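Local coordinates for protein beta-galactosidase (Trichoderma reesei, PDB 3OG2) that probably hydrolyses terminal non-reducing beta-D-galactose residues in beta-D-galactosides, as a glycosylated enzyme of glycoside hydrolase family 35, at residues G432-P437 with T463-T468; L492-V497 with T526-W531; A737-V742 with A959-E964; S741-D746 with T779-S784. One frame throughout, in Å; residues are numbered along the deposited sequence. Where two conformers were deposited one is given.

Interaction 1 of 4, residues G432-P437 with T463-T468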
loop_
_atom_site.group_PDB
_atom_site.type_symbol
_atom_site.label_atom_id
_atom_site.label_comp_id
_atom_site.label_asym_id
_atom_site.label_seq_id
_atom_site.Cartn_x
_atom_site.Cartn_y
_atom_site.Cartn_z
ATOM N N GLY A 432 -26.067 18.806 32.903
ATOM C CA GLY A 432 -25.283 18.492 34.084
ATOM C C GLY A 432 -24.634 17.127 33.947
ATOM O O GLY A 432 -24.699 16.457 32.912
ATOM N N ASP A 433 -23.949 16.684 35.005
ATOM C CA ASP A 433 -23.233 15.415 34.931
ATOM C C ASP A 433 -24.180 14.235 35.106
ATOM O O ASP A 433 -24.990 14.251 36.047
ATOM C CB ASP A 433 -22.224 15.307 36.053
ATOM C CG ASP A 433 -21.129 16.345 36.006
ATOM O OD1 ASP A 433 -20.795 16.844 34.899
ATOM O OD2 ASP A 433 -20.608 16.633 37.105
ATOM N N LEU A 434 -24.124 13.262 34.246
ATOM C CA LEU A 434 -25.043 12.126 34.390
ATOM C C LEU A 434 -24.332 10.785 34.440
ATOM O O LEU A 434 -23.451 10.560 33.619
ATOM C CB LEU A 434 -26.003 12.068 33.205
ATOM C CG LEU A 434 -26.860 13.303 33.000
ATOM C CD1 LEU A 434 -27.619 13.184 31.696
ATOM C CD2 LEU A 434 -27.754 13.469 34.209
ATOM N N THR A 435 -24.731 9.889 35.303
ATOM C CA THR A 435 -24.276 8.506 35.286
ATOM C C THR A 435 -25.194 7.760 34.302
ATOM O O THR A 435 -26.441 7.772 34.451
ATOM C CB THR A 435 -24.227 7.830 36.661
ATOM O OG1 THR A 435 -23.220 8.458 37.480
ATOM C CG2 THR A 435 -23.824 6.370 36.489
ATOM N N ILE A 436 -24.515 7.165 33.344
ATOM C CA ILE A 436 -25.235 6.526 32.245
ATOM C C ILE A 436 -24.813 5.072 32.219
ATOM O O ILE A 436 -23.584 4.816 32.339
ATOM C CB ILE A 436 -24.807 7.241 30.947
ATOM C CG1 ILE A 436 -25.265 8.717 30.928
ATOM C CG2 ILE A 436 -25.308 6.488 29.723
ATOM C CD1 ILE A 436 -24.272 9.545 30.133
ATOM N N PRO A 437 -25.707 4.122 32.019
ATOM C CA PRO A 437 -27.144 4.274 31.712
ATOM C C PRO A 437 -28.066 4.878 32.769
ATOM O O PRO A 437 -28.100 4.486 33.927
ATOM C CB PRO A 437 -27.605 2.821 31.464
ATOM C CG PRO A 437 -26.317 2.220 30.942
ATOM C CD PRO A 437 -25.247 2.714 31.884
ATOM N N THR A 463 -30.551 17.045 18.854
ATOM C CA THR A 463 -29.295 16.880 19.604
ATOM C C THR A 463 -29.334 15.628 20.445
ATOM O O THR A 463 -30.361 15.403 21.117
ATOM C CB THR A 463 -29.036 18.057 20.555
ATOM O OG1 THR A 463 -29.086 19.277 19.801
ATOM C CG2 THR A 463 -27.653 17.924 21.210
ATOM N N LEU A 464 -28.264 14.846 20.339
ATOM C CA LEU A 464 -28.116 13.750 21.292
ATOM C C LEU A 464 -27.543 14.306 22.574
ATOM O O LEU A 464 -26.379 14.734 22.568
ATOM C CB LEU A 464 -27.125 12.661 20.866
ATOM C CG LEU A 464 -27.532 11.927 19.597
ATOM C CD1 LEU A 464 -26.437 10.980 19.115
ATOM C CD2 LEU A 464 -28.774 11.109 19.859
ATOM N N LEU A 465 -28.314 14.312 23.642
ATOM C CA LEU A 465 -27.758 14.723 24.938
ATOM C C LEU A 465 -26.607 13.808 25.281
ATOM O O LEU A 465 -25.564 14.292 25.757
ATOM C CB LEU A 465 -28.896 14.670 25.942
ATOM C CG LEU A 465 -28.441 15.066 27.355
ATOM C CD1 LEU A 465 -28.135 16.556 27.357
ATOM C CD2 LEU A 465 -29.508 14.700 28.379
ATOM N N TYR A 466 -26.755 12.503 25.003
ATOM C CA TYR A 466 -25.592 11.606 25.083
ATOM C C TYR A 466 -25.892 10.385 24.226
ATOM O O TYR A 466 -27.066 10.086 23.967
ATOM C CB TYR A 466 -25.235 11.196 26.508
ATOM C CG TYR A 466 -26.388 10.515 27.241
ATOM C CD1 TYR A 466 -26.637 9.156 27.132
ATOM C CD2 TYR A 466 -27.235 11.270 28.072
ATOM C CE1 TYR A 466 -27.687 8.511 27.805
ATOM C CE2 TYR A 466 -28.289 10.639 28.734
ATOM C CZ TYR A 466 -28.497 9.282 28.603
ATOM O OH TYR A 466 -29.584 8.752 29.282
ATOM N N SER A 467 -24.838 9.679 23.892
ATOM C CA SER A 467 -25.015 8.315 23.384
ATOM C C SER A 467 -23.831 7.455 23.781
ATOM O O SER A 467 -22.674 7.923 23.626
ATOM C CB SER A 467 -25.120 8.332 21.856
ATOM O OG SER A 467 -25.253 6.984 21.378
ATOM N N THR A 468 -24.101 6.248 24.258
ATOM C CA THR A 468 -23.036 5.299 24.491
ATOM C C THR A 468 -22.794 4.505 23.212
ATOM O O THR A 468 -21.647 4.121 22.906
ATOM C CB THR A 468 -23.340 4.330 25.636
ATOM O OG1 THR A 468 -24.464 3.507 25.276
ATOM C CG2 THR A 468 -23.769 5.077 26.908
#

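Interaction 2 of 4, residues L492-V497 with T526-W531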
loop_
_atom_site.group_PDB
_atom_site.type_symbol
_atom_site.label_atom_id
_atom_site.label_comp_id
_atom_site.label_asym_id
_atom_site.label_seq_id
_atom_site.Cartn_x
_atom_site.Cartn_y
_atom_site.Cartn_z
ATOM N N LEU A 492 -25.400 -3.590 25.911
ATOM C CA LEU A 492 -26.471 -2.673 26.235
ATOM C C LEU A 492 -25.995 -1.258 25.964
ATOM O O LEU A 492 -24.892 -0.910 26.390
ATOM C CB LEU A 492 -26.868 -2.748 27.699
ATOM C CG LEU A 492 -27.974 -1.805 28.206
ATOM C CD1 LEU A 492 -29.339 -2.144 27.615
ATOM C CD2 LEU A 492 -28.084 -1.872 29.740
ATOM N N HIS A 493 -26.825 -0.481 25.286
ATOM C CA HIS A 493 -26.502 0.923 25.023
ATOM C C HIS A 493 -27.671 1.823 25.361
ATOM O O HIS A 493 -28.828 1.378 25.439
ATOM C CB HIS A 493 -26.172 1.110 23.523
ATOM C CG HIS A 493 -24.788 0.564 23.285
ATOM N ND1 HIS A 493 -23.713 1.284 23.775
ATOM C CD2 HIS A 493 -24.295 -0.560 22.724
ATOM C CE1 HIS A 493 -22.604 0.612 23.475
ATOM N NE2 HIS A 493 -22.965 -0.491 22.852
ATOM N N GLU A 494 -27.350 3.099 25.621
ATOM C CA GLU A 494 -28.406 4.071 25.904
ATOM C C GLU A 494 -28.067 5.388 25.218
ATOM O O GLU A 494 -26.871 5.759 25.161
ATOM C CB GLU A 494 -28.538 4.211 27.429
ATOM C CG GLU A 494 -29.777 5.029 27.772
ATOM C CD GLU A 494 -29.854 5.189 29.290
ATOM O OE1 GLU A 494 -30.324 4.241 29.978
ATOM O OE2 GLU A 494 -29.359 6.261 29.749
ATOM N N PHE A 495 -29.084 6.079 24.735
ATOM C CA PHE A 495 -28.879 7.425 24.216
ATOM C C PHE A 495 -30.103 8.257 24.601
ATOM O O PHE A 495 -31.169 7.724 24.909
ATOM C CB PHE A 495 -28.602 7.488 22.720
ATOM C CG PHE A 495 -29.683 6.920 21.843
ATOM C CD1 PHE A 495 -29.821 5.525 21.702
ATOM C CD2 PHE A 495 -30.493 7.793 21.151
ATOM C CE1 PHE A 495 -30.798 5.026 20.838
ATOM C CE2 PHE A 495 -31.472 7.307 20.314
ATOM C CZ PHE A 495 -31.604 5.924 20.156
ATOM N N ALA A 496 -29.913 9.558 24.558
ATOM C CA ALA A 496 -31.016 10.422 24.943
ATOM C C ALA A 496 -31.063 11.571 23.927
ATOM O O ALA A 496 -30.031 12.106 23.546
ATOM C CB ALA A 496 -30.830 10.966 26.338
ATOM N N VAL A 497 -32.263 11.926 23.526
ATOM C CA VAL A 497 -32.490 12.942 22.517
ATOM C C VAL A 497 -33.220 14.111 23.152
ATOM O O VAL A 497 -34.292 13.922 23.749
ATOM C CB VAL A 497 -33.294 12.408 21.311
ATOM C CG1 VAL A 497 -33.404 13.475 20.232
ATOM C CG2 VAL A 497 -32.617 11.146 20.747
ATOM N N THR A 526 -37.099 15.114 27.128
ATOM C CA THR A 526 -35.939 14.338 26.692
ATOM C C THR A 526 -36.308 12.860 26.596
ATOM O O THR A 526 -36.833 12.261 27.547
ATOM C CB THR A 526 -34.791 14.498 27.677
ATOM O OG1 THR A 526 -34.396 15.859 27.616
ATOM C CG2 THR A 526 -33.593 13.656 27.256
ATOM N N VAL A 527 -36.048 12.242 25.470
ATOM C CA VAL A 527 -36.407 10.857 25.254
ATOM C C VAL A 527 -35.174 9.985 25.480
ATOM O O VAL A 527 -34.127 10.195 24.839
ATOM C CB VAL A 527 -36.961 10.707 23.818
ATOM C CG1 VAL A 527 -37.387 9.237 23.669
ATOM C CG2 VAL A 527 -38.111 11.654 23.468
ATOM N N VAL A 528 -35.255 9.026 26.365
ATOM C CA VAL A 528 -34.161 8.140 26.672
ATOM C C VAL A 528 -34.480 6.742 26.158
ATOM O O VAL A 528 -35.550 6.200 26.437
ATOM C CB VAL A 528 -33.876 8.110 28.191
ATOM C CG1 VAL A 528 -32.666 7.246 28.478
ATOM C CG2 VAL A 528 -33.724 9.539 28.726
ATOM N N LEU A 529 -33.535 6.217 25.358
ATOM C CA LEU A 529 -33.756 4.939 24.691
ATOM C C LEU A 529 -32.645 3.995 25.079
ATOM O O LEU A 529 -31.496 4.371 24.985
ATOM C CB LEU A 529 -33.736 5.102 23.154
ATOM C CG LEU A 529 -34.858 5.995 22.601
ATOM C CD1 LEU A 529 -34.360 7.466 22.547
ATOM C CD2 LEU A 529 -35.340 5.606 21.221
ATOM N N GLN A 530 -32.996 2.790 25.494
ATOM C CA GLN A 530 -32.047 1.748 25.810
ATOM C C GLN A 530 -32.264 0.574 24.853
ATOM O O GLN A 530 -33.411 0.241 24.518
ATOM C CB GLN A 530 -32.266 1.297 27.260
ATOM C CG GLN A 530 -31.028 0.711 27.885
ATOM C CD GLN A 530 -31.244 0.566 29.381
ATOM O OE1 GLN A 530 -31.935 -0.381 29.684
ATOM N NE2 GLN A 530 -30.686 1.428 30.176
ATOM N N TRP A 531 -31.193 -0.092 24.425
ATOM C CA TRP A 531 -31.390 -1.207 23.534
ATOM C C TRP A 531 -30.178 -2.115 23.697
ATOM O O TRP A 531 -29.102 -1.617 24.085
ATOM C CB TRP A 531 -31.530 -0.714 22.095
ATOM C CG TRP A 531 -30.423 0.253 21.656
ATOM C CD1 TRP A 531 -30.055 1.521 22.012
ATOM C CD2 TRP A 531 -29.442 -0.052 20.656
ATOM N NE1 TRP A 531 -28.947 1.969 21.289
ATOM C CE2 TRP A 531 -28.533 1.056 20.450
ATOM C CE3 TRP A 531 -29.264 -1.235 19.864
ATOM C CZ2 TRP A 531 -27.485 1.052 19.537
ATOM C CZ3 TRP A 531 -28.231 -1.203 18.987
ATOM C CH2 TRP A 531 -27.387 -0.126 18.819
#

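Interaction 3 of 4, residues A737-V742 with A959-E964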
loop_
_atom_site.group_PDB
_atom_site.type_symbol
_atom_site.label_atom_id
_atom_site.label_comp_id
_atom_site.label_asym_id
_atom_site.label_seq_id
_atom_site.Cartn_x
_atom_site.Cartn_y
_atom_site.Cartn_z
ATOM N N ALA A 737 18.727 -12.353 0.673
ATOM C CA ALA A 737 18.071 -13.459 -0.048
ATOM C C ALA A 737 18.557 -13.591 -1.477
ATOM O O ALA A 737 17.893 -14.275 -2.265
ATOM C CB ALA A 737 16.533 -13.366 0.010
ATOM N N PHE A 738 19.706 -13.010 -1.829
ATOM C CA PHE A 738 20.269 -13.226 -3.168
ATOM C C PHE A 738 20.862 -14.627 -3.229
ATOM O O PHE A 738 20.948 -15.363 -2.229
ATOM C CB PHE A 738 21.347 -12.182 -3.516
ATOM C CG PHE A 738 22.744 -12.524 -3.026
ATOM C CD1 PHE A 738 23.064 -12.607 -1.653
ATOM C CD2 PHE A 738 23.763 -12.794 -3.963
ATOM C CE1 PHE A 738 24.348 -12.939 -1.254
ATOM C CE2 PHE A 738 25.050 -13.111 -3.550
ATOM C CZ PHE A 738 25.339 -13.206 -2.207
ATOM N N ALA A 739 21.297 -14.995 -4.439
ATOM C CA ALA A 739 22.091 -16.218 -4.624
ATOM C C ALA A 739 23.121 -15.944 -5.712
ATOM O O ALA A 739 23.004 -14.980 -6.484
ATOM C CB ALA A 739 21.239 -17.385 -5.106
ATOM N N SER A 740 24.095 -16.822 -5.821
ATOM C CA SER A 740 25.068 -16.708 -6.901
ATOM C C SER A 740 25.503 -18.115 -7.331
ATOM O O SER A 740 25.507 -19.033 -6.484
ATOM C CB SER A 740 26.244 -15.838 -6.506
ATOM O OG SER A 740 26.934 -16.238 -5.340
ATOM N N SER A 741 25.852 -18.288 -8.571
ATOM C CA SER A 741 26.279 -19.579 -9.103
ATOM C C SER A 741 27.526 -19.363 -9.968
ATOM O O SER A 741 27.647 -18.311 -10.626
ATOM C CB SER A 741 25.181 -20.184 -9.974
ATOM O OG SER A 741 24.037 -20.480 -9.193
ATOM N N VAL A 742 28.397 -20.363 -10.009
ATOM C CA VAL A 742 29.714 -20.258 -10.677
ATOM C C VAL A 742 29.962 -21.463 -11.582
ATOM O O VAL A 742 29.782 -22.604 -11.125
ATOM C CB VAL A 742 30.838 -20.181 -9.636
ATOM C CG1 VAL A 742 32.224 -20.105 -10.287
ATOM C CG2 VAL A 742 30.596 -18.996 -8.669
ATOM N N ALA A 959 11.204 -18.219 -15.722
ATOM C CA ALA A 959 12.637 -18.514 -15.702
ATOM C C ALA A 959 12.861 -19.487 -14.555
ATOM O O ALA A 959 12.288 -19.303 -13.514
ATOM C CB ALA A 959 13.491 -17.246 -15.532
ATOM N N LEU A 960 13.714 -20.470 -14.811
ATOM C CA LEU A 960 14.037 -21.489 -13.808
ATOM C C LEU A 960 15.547 -21.532 -13.670
ATOM O O LEU A 960 16.228 -21.918 -14.630
ATOM C CB LEU A 960 13.471 -22.847 -14.278
ATOM C CG LEU A 960 13.881 -24.056 -13.437
ATOM C CD1 LEU A 960 13.305 -23.889 -12.047
ATOM C CD2 LEU A 960 13.425 -25.336 -14.115
ATOM N N TRP A 961 16.043 -21.179 -12.496
ATOM C CA TRP A 961 17.458 -21.197 -12.176
ATOM C C TRP A 961 17.627 -22.318 -11.146
ATOM O O TRP A 961 17.250 -22.131 -9.974
ATOM C CB TRP A 961 17.903 -19.813 -11.689
ATOM C CG TRP A 961 19.301 -19.689 -11.157
ATOM C CD1 TRP A 961 20.351 -20.576 -11.080
ATOM C CD2 TRP A 961 19.857 -18.487 -10.572
ATOM N NE1 TRP A 961 21.468 -20.015 -10.504
ATOM C CE2 TRP A 961 21.176 -18.722 -10.181
ATOM C CE3 TRP A 961 19.280 -17.223 -10.365
ATOM C CZ2 TRP A 961 21.985 -17.744 -9.574
ATOM C CZ3 TRP A 961 20.056 -16.247 -9.770
ATOM C CH2 TRP A 961 21.392 -16.511 -9.381
ATOM N N ALA A 962 18.216 -23.414 -11.621
ATOM C CA ALA A 962 18.497 -24.564 -10.743
ATOM C C ALA A 962 19.860 -24.311 -10.085
ATOM O O ALA A 962 20.865 -24.110 -10.806
ATOM C CB ALA A 962 18.553 -25.818 -11.557
ATOM N N LEU A 963 19.938 -24.285 -8.771
ATOM C CA LEU A 963 21.128 -23.875 -8.070
ATOM C C LEU A 963 22.094 -25.018 -7.801
ATOM O O LEU A 963 23.240 -24.731 -7.490
ATOM C CB LEU A 963 20.707 -23.281 -6.696
ATOM C CG LEU A 963 19.980 -21.939 -6.833
ATOM C CD1 LEU A 963 19.143 -21.677 -5.584
ATOM C CD2 LEU A 963 21.004 -20.838 -7.057
ATOM N N GLU A 964 21.630 -26.274 -7.838
ATOM C CA GLU A 964 22.451 -27.388 -7.500
ATOM C C GLU A 964 22.607 -28.294 -8.712
ATOM O O GLU A 964 21.879 -28.237 -9.698
ATOM C CB GLU A 964 21.847 -28.133 -6.299
ATOM C CG GLU A 964 21.984 -27.249 -5.046
ATOM C CD GLU A 964 21.526 -27.896 -3.767
ATOM O OE1 GLU A 964 20.893 -28.980 -3.786
ATOM O OE2 GLU A 964 21.800 -27.280 -2.698
#

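Interaction 4 of 4, residues S741-D746 with T779-S784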
loop_
_atom_site.group_PDB
_atom_site.type_symbol
_atom_site.label_atom_id
_atom_site.label_comp_id
_atom_site.label_asym_id
_atom_site.label_seq_id
_atom_site.Cartn_x
_atom_site.Cartn_y
_atom_site.Cartn_z
ATOM N N SER A 741 25.852 -18.288 -8.571
ATOM C CA SER A 741 26.279 -19.579 -9.103
ATOM C C SER A 741 27.526 -19.363 -9.968
ATOM O O SER A 741 27.647 -18.311 -10.626
ATOM C CB SER A 741 25.181 -20.184 -9.974
ATOM O OG SER A 741 24.037 -20.480 -9.193
ATOM N N VAL A 742 28.397 -20.363 -10.009
ATOM C CA VAL A 742 29.714 -20.258 -10.677
ATOM C C VAL A 742 29.962 -21.463 -11.582
ATOM O O VAL A 742 29.782 -22.604 -11.125
ATOM C CB VAL A 742 30.838 -20.181 -9.636
ATOM C CG1 VAL A 742 32.224 -20.105 -10.287
ATOM C CG2 VAL A 742 30.596 -18.996 -8.669
ATOM N N TRP A 743 30.374 -21.208 -12.809
ATOM C CA TRP A 743 30.869 -22.228 -13.736
ATOM C C TRP A 743 32.273 -21.876 -14.161
ATOM O O TRP A 743 32.628 -20.685 -14.282
ATOM C CB TRP A 743 29.988 -22.225 -15.001
ATOM C CG TRP A 743 28.630 -22.845 -14.754
ATOM C CD1 TRP A 743 28.297 -24.143 -15.046
ATOM C CD2 TRP A 743 27.471 -22.227 -14.205
ATOM N NE1 TRP A 743 26.981 -24.345 -14.692
ATOM C CE2 TRP A 743 26.430 -23.196 -14.168
ATOM C CE3 TRP A 743 27.203 -20.936 -13.739
ATOM C CZ2 TRP A 743 25.147 -22.930 -13.679
ATOM C CZ3 TRP A 743 25.905 -20.665 -13.246
ATOM C CH2 TRP A 743 24.913 -21.659 -13.226
ATOM N N LEU A 744 33.040 -22.899 -14.431
ATOM C CA LEU A 744 34.372 -22.813 -15.043
ATOM C C LEU A 744 34.213 -23.408 -16.432
ATOM O O LEU A 744 33.994 -24.624 -16.537
ATOM C CB LEU A 744 35.364 -23.613 -14.202
ATOM C CG LEU A 744 36.764 -23.686 -14.814
ATOM C CD1 LEU A 744 37.445 -22.330 -14.727
ATOM C CD2 LEU A 744 37.562 -24.785 -14.118
ATOM N N ASN A 745 34.295 -22.597 -17.499
ATOM C CA ASN A 745 33.887 -23.040 -18.823
ATOM C C ASN A 745 32.471 -23.604 -18.701
ATOM O O ASN A 745 31.583 -22.904 -18.199
ATOM C CB ASN A 745 34.906 -24.051 -19.407
ATOM C CG ASN A 745 36.219 -23.364 -19.714
ATOM O OD1 ASN A 745 36.419 -22.141 -19.602
ATOM N ND2 ASN A 745 37.159 -24.184 -20.154
ATOM N N ASP A 746 32.254 -24.872 -19.100
ATOM C CA ASP A 746 30.896 -25.461 -18.961
ATOM C C ASP A 746 30.768 -26.328 -17.721
ATOM O O ASP A 746 29.737 -26.995 -17.503
ATOM C CB ASP A 746 30.584 -26.255 -20.234
ATOM C CG ASP A 746 31.617 -27.340 -20.516
ATOM O OD1 ASP A 746 32.675 -27.488 -19.880
ATOM O OD2 ASP A 746 31.334 -28.130 -21.446
ATOM N N THR A 779 32.191 -18.056 -15.281
ATOM C CA THR A 779 30.927 -17.327 -15.411
ATOM C C THR A 779 30.295 -17.314 -14.026
ATOM O O THR A 779 30.092 -18.361 -13.424
ATOM C CB THR A 779 29.960 -17.972 -16.440
ATOM O OG1 THR A 779 30.534 -17.897 -17.747
ATOM C CG2 THR A 779 28.648 -17.210 -16.489
ATOM N N VAL A 780 30.032 -16.094 -13.525
ATOM C CA VAL A 780 29.511 -15.925 -12.178
ATOM C C VAL A 780 28.157 -15.224 -12.322
ATOM O O VAL A 780 28.104 -14.131 -12.895
ATOM C CB VAL A 780 30.461 -15.050 -11.334
ATOM C CG1 VAL A 780 29.894 -14.850 -9.917
ATOM C CG2 VAL A 780 31.820 -15.691 -11.313
ATOM N N VAL A 781 27.070 -15.810 -11.867
ATOM C CA VAL A 781 25.753 -15.213 -11.910
ATOM C C VAL A 781 25.466 -14.724 -10.496
ATOM O O VAL A 781 25.633 -15.496 -9.544
ATOM C CB VAL A 781 24.701 -16.257 -12.340
ATOM C CG1 VAL A 781 23.309 -15.584 -12.434
ATOM C CG2 VAL A 781 25.092 -16.888 -13.675
ATOM N N VAL A 782 25.067 -13.470 -10.346
ATOM C CA VAL A 782 24.815 -12.894 -9.035
ATOM C C VAL A 782 23.421 -12.251 -9.090
ATOM O O VAL A 782 23.244 -11.276 -9.817
ATOM C CB VAL A 782 25.855 -11.817 -8.631
ATOM C CG1 VAL A 782 25.531 -11.297 -7.231
ATOM C CG2 VAL A 782 27.271 -12.402 -8.708
ATOM N N ASP A 783 22.462 -12.833 -8.387
ATOM C CA ASP A 783 21.161 -12.169 -8.396
ATOM C C ASP A 783 21.207 -10.902 -7.549
ATOM O O ASP A 783 22.011 -10.812 -6.623
ATOM C CB ASP A 783 20.065 -13.016 -7.739
ATOM C CG ASP A 783 18.696 -12.550 -8.245
ATOM O OD1 ASP A 783 18.586 -11.980 -9.371
ATOM O OD2 ASP A 783 17.699 -12.710 -7.482
ATOM N N SER A 784 20.332 -9.953 -7.801
ATOM C CA SER A 784 20.125 -8.821 -6.919
ATOM C C SER A 784 18.661 -8.770 -6.531
ATOM O O SER A 784 17.797 -8.853 -7.431
ATOM C CB SER A 784 20.479 -7.485 -7.592
ATOM O OG SER A 784 20.120 -6.422 -6.673
HETATM O O HOH W 1 32.072 -20.160 -18.101
#

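Interaction 1 of 4, residues G432-P437 with T463-T468
I436 lays its CD1 methyl over one face of the Y466 ring, a CH-pi contact with CD1 3.9 Å from the ring centroid and 18° off the normal. The methyl sits off-centre, nearest to CG and CD1 of the ring. The two side chains slide past each other in opposite directions, and the rest of the isoleucine therefore runs outward along the tyrosine: CG1 lies near CE1 and CZ, while I436 CG2 comes to 3.7 Å from Y466 CE1. The tyrosine torsion (chi1 57°) puts CG between the backbone N and the carbonyl carbon and helps to turn a ring face toward I436.

Further methyl contacts come from L434 and T468. L434 CD1 reaches Y466 CE2 at 4.0 Å, approaching the ring obliquely, and the same methyl meets L465 CD2 at 4.1 Å; L434 crosses both partners at about a right angle. Beyond the ring, I436 CG2 touches T468 CG2 at 3.5 Å, a snug methyl pair.

This is sheet-against-sheet packing within beta-galactosidase domain 2. Strand 434-436 is an edge strand of a small three-stranded antiparallel sheet and turns L434 and I436, two residues apart, toward the larger eight-stranded sheet containing strand 462-467, whose chain bends at L465.

No hydrogen bond joins the two segments. The polar ends are instead held by the next strand, 492-497: Y466 OH bonds to E494 OE2, which probably limits the swing of the ring, and T468 OG1 is shared by H493 ND1 and E494 N. Just past I436, a cis peptide leads into P437, which packs on E494.

Interaction 2 of 4, residues L492-V497 with T526-W531
E494 OE1 is gripped by two donors: Q530 NE2 from across the strand pair at 2.8 Å, and L439 N from a neighbouring loop. The Q530 bond is bent, 131° at the hydrogen, and meets OE1 on its anti side slightly out of the carboxylate plane, although the amide and carboxylate planes are only 10° apart. With Q438 N and the Y466 hydroxyl on OE2, four partners surround this buried carboxylate, which would probably favour its charged form.

Beside this pair, L492 CD1 presses against Q530 CG at 3.3 Å, a tight contact. On the face that carries E494, V528 CG1 lies 3.6 Å from E494 CD. An alanine in place of Q530 lacks the amide and CG, which would probably leave E494 OE1 with one donor fewer and open a gap beside the L492 methyl.

The opposite face carries an aromatic cluster. H493 CB stands over the five-membered ring of W531, 4.0 Å from its centroid, while W531 NE1 comes up to the edge of F495, 3.6 Å from CE1, the two rings meeting obliquely. L529 CB lies over one face of F495, 4.0 Å from its centroid, and L529 CD1 touches F495 CE2.

Between the two faces runs a regular antiparallel ladder, with paired backbone bonds at H493 and W531, F495 and L529, and V497 and V527. Strand 492-497 lies between 462-467 and 527-532 in the eight-stranded sheet; 518-521 flanks the far side of 527-532, and F495 and W531 pack against M549 of strand 545-551.

Interaction 3 of 4, residues A737-V742 with A959-E964
W961 gives its indole N-H to the hydroxyl of S741 in a bent bond: NE1 to OG is 2.9 Å, with 144° at the hydrogen and OG close to the ring plane. The serine thus meets the indole at its edge, its CB also in that plane. W961 CH2 comes to 3.7 Å from A739 O, which approaches the ring obliquely. L963, from the same segment as W961, lays CD2 over one face of the indole, toward its rim, and this methyl touches S741 OG at 3.7 Å and A739 CB at 4.0 Å.

With CG anti to the backbone N (chi1 173°), W961 carries its indole across to S741. S741 OG also bonds to S751 OG, and S751 OG in turn bonds to L963 O, making it a second-shell link between both sides. With a phenylalanine at W961, the NE1 donor is gone, and S741 OG would probably lose its indole mate across the contact.

R918 packs on both A739 and W961. Strand 740-744 runs between 747-752 and 775-782 in one antiparallel sheet, strand 953-962 between 883-894 and 917-923 in another; the contact joins two all-beta domains.

Interaction 4 of 4, residues S741-D746 with T779-S784
From strand 740-744, the W743 indole extends beside T779 and V781 of the neighbouring strand. W743 CB lies 4.2 Å from T779 O. CG is anti to the carbonyl carbon (chi1 -74°), which sends the indole along the direction of V781. The edge atom CE3 then faces T779 O at 3.9 Å, with the oxygen in the plane of the ring, and at the tip W743 CZ3 touches V781 CG2 at 3.9 Å, an oblique approach. Outside this pair the indole packs on L668 and I671, and its ring meets that of F748.

T779 O has a closer partner in the backbone, W743 N at 2.9 Å, and T779 N returns the bond to W743 O. S741 and V781 form the second such hydrogen-bonded pair, V742 and V780 the non-hydrogen-bonded pair between, their methyls meeting on the other face, where both pack on L730. One water bridges the strands, donating to N745 O and accepting from T779 OG1.

Strands 740-744 and 775-782 are adjacent antiparallel members of a five-stranded sheet whose V742 and V780 face packs on strand 726-733, a layered all-beta arrangement consistent with a beta-sandwich.

From the N terminus, interaction 1 comes first and closes a loop of 25 residues, bringing two sheets of domain 2 together. Interaction 2 follows after it has closed, spanning 28 residues within the larger of those sheets; the two touch through strands 462-467 and 492-497, their centres 8 Å apart. Much later, interactions 3 and 4 start from the same strand, 740-744, and share S741 and V742. Interaction 4 spans 32 residues inside one sheet, and its span falls within the 216-residue reach of interaction 3, which ties that domain to another all-beta domain. The two pairs lie on opposite sides of the chain's centre, interactions 1 and 3 having centres about 67 Å apart.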